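PDB 4ND5: lactate dehydrogenase, adjacent gene encodes predicted malate dehydrogenase from Cryptosporidium parvum, which probably catalyses the reversible, NAD-dependent interconversion of (S)-lactate and pyruvate as an L-lactate dehydrogenase of the LDH/MDH superfamily. Local coordinates for residues Val182-Ser187 against Leu287-Thr292. Numbering follows the deposited sequence.
Sequences VPATSS and LELDLT. Unlike the reference sequence in segment 182-187: Ala184 (reference Val).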
# COMPACT_ATOMS: atom_id res chain seq x y z
N VAL A 182 11.69 -28.44 -11.56
CA VAL A 182 11.91 -29.26 -10.36
C VAL A 182 11.37 -28.58 -9.09
O VAL A 182 12.05 -27.75 -8.48
CB VAL A 182 13.41 -29.57 -10.15
CG1 VAL A 182 13.62 -30.45 -8.92
CG2 VAL A 182 13.98 -30.24 -11.39
N PRO A 183 10.13 -28.92 -8.70
CA PRO A 183 9.64 -28.48 -7.40
C PRO A 183 10.35 -29.20 -6.25
O PRO A 183 10.03 -30.35 -5.95
CB PRO A 183 8.15 -28.83 -7.44
CG PRO A 183 7.82 -28.92 -8.89
CD PRO A 183 9.05 -29.49 -9.52
N ALA A 184 11.32 -28.53 -5.64
CA ALA A 184 12.11 -29.12 -4.56
C ALA A 184 11.28 -29.35 -3.30
O ALA A 184 11.16 -28.46 -2.45
CB ALA A 184 13.31 -28.24 -4.25
N THR A 185 10.73 -30.55 -3.16
CA THR A 185 9.90 -30.91 -2.00
C THR A 185 10.64 -30.77 -0.67
O THR A 185 10.01 -30.59 0.38
CB THR A 185 9.33 -32.33 -2.13
OG1 THR A 185 10.40 -33.26 -2.35
CG2 THR A 185 8.34 -32.42 -3.28
N SER A 186 11.96 -30.86 -0.70
CA SER A 186 12.79 -30.65 0.49
C SER A 186 12.88 -29.18 0.93
O SER A 186 13.33 -28.90 2.04
CB SER A 186 14.20 -31.20 0.24
OG SER A 186 14.70 -30.75 -1.00
N SER A 187 12.48 -28.26 0.06
CA SER A 187 12.46 -26.83 0.40
C SER A 187 11.15 -26.40 1.08
O SER A 187 11.01 -25.25 1.49
CB SER A 187 12.65 -25.99 -0.86
OG SER A 187 11.44 -25.87 -1.59
N LEU A 287 21.49 -19.45 -3.39
CA LEU A 287 21.34 -20.37 -2.27
C LEU A 287 21.37 -21.82 -2.76
O LEU A 287 20.92 -22.10 -3.88
CB LEU A 287 20.02 -20.11 -1.53
CG LEU A 287 19.83 -18.75 -0.85
CD1 LEU A 287 18.46 -18.68 -0.20
CD2 LEU A 287 20.93 -18.48 0.17
N GLU A 288 21.88 -22.72 -1.93
CA GLU A 288 21.94 -24.16 -2.25
C GLU A 288 20.93 -24.95 -1.44
O GLU A 288 21.08 -25.08 -0.22
CB GLU A 288 23.34 -24.72 -1.97
CG GLU A 288 24.43 -24.20 -2.89
CD GLU A 288 25.71 -25.02 -2.83
OE1 GLU A 288 25.63 -26.24 -2.56
OE2 GLU A 288 26.79 -24.44 -3.06
N LEU A 289 19.92 -25.49 -2.11
CA LEU A 289 18.92 -26.34 -1.46
C LEU A 289 19.42 -27.78 -1.34
O LEU A 289 20.17 -28.25 -2.20
CB LEU A 289 17.62 -26.33 -2.26
CG LEU A 289 16.96 -24.97 -2.54
CD1 LEU A 289 15.89 -25.10 -3.60
CD2 LEU A 289 16.39 -24.37 -1.26
N ASP A 290 19.01 -28.46 -0.27
CA ASP A 290 19.27 -29.90 -0.14
C ASP A 290 18.37 -30.68 -1.09
O ASP A 290 17.16 -30.72 -0.90
CB ASP A 290 19.01 -30.38 1.29
CG ASP A 290 20.13 -30.01 2.25
OD1 ASP A 290 19.82 -29.41 3.30
OD2 ASP A 290 21.30 -30.31 1.94
N LEU A 291 18.97 -31.29 -2.10
CA LEU A 291 18.22 -32.05 -3.09
C LEU A 291 18.36 -33.54 -2.83
O LEU A 291 19.46 -34.05 -2.59
CB LEU A 291 18.70 -31.72 -4.50
CG LEU A 291 18.69 -30.23 -4.88
CD1 LEU A 291 19.29 -30.03 -6.27
CD2 LEU A 291 17.27 -29.67 -4.82
N THR A 292 17.24 -34.25 -2.88
CA THR A 292 17.25 -35.71 -2.82
C THR A 292 17.79 -36.25 -4.14
O THR A 292 17.70 -35.57 -5.17
CB THR A 292 15.84 -36.28 -2.58
OG1 THR A 292 14.98 -35.92 -3.67
CG2 THR A 292 15.26 -35.76 -1.27
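Ser186 and Leu289 bury the most surface in this contact, in which a type I beta turn, Ala184 to Ser187, breaking strand 181-190 meets the loop that leads into helix 293-311 in the alpha/beta C-terminal domain of the lactate/malate dehydrogenase fold. Leu289, its CG anti to the carbonyl carbon (chi1 -56°), points its CB at the turn, and its two methyls touch different residues there. CD1 lies 4.1 Å from CB of Ala184, while CD2 approaches CB of Ser187. Ala184 CB, pointing at the loop, also meets Leu291 CD2 at 4.2 Å; both leucines also touch Ile174 of strand 169-175. Ala184 is the residue that departs from the reference sequence, which has valine. The turn is held from within, as Ala184 O accepts both Ser187 N (2.8 Å) and Ser187 OG, the latter in the carbonyl plane at a C=O...O angle of 152°. The carboxylate of Asp290 bonds through OD1 to Ser197 OG of the second subunit, whereas its backbone O faces the turn. OG of Ser186, held between the backbone N and the carbonyl carbon (chi1 48°), points out of the turn at the loop and donates to Asp290 O; the modelled 2.5 Å between Ser186 OG and Asp290 O is shorter than usual, so its exact length is doubtful.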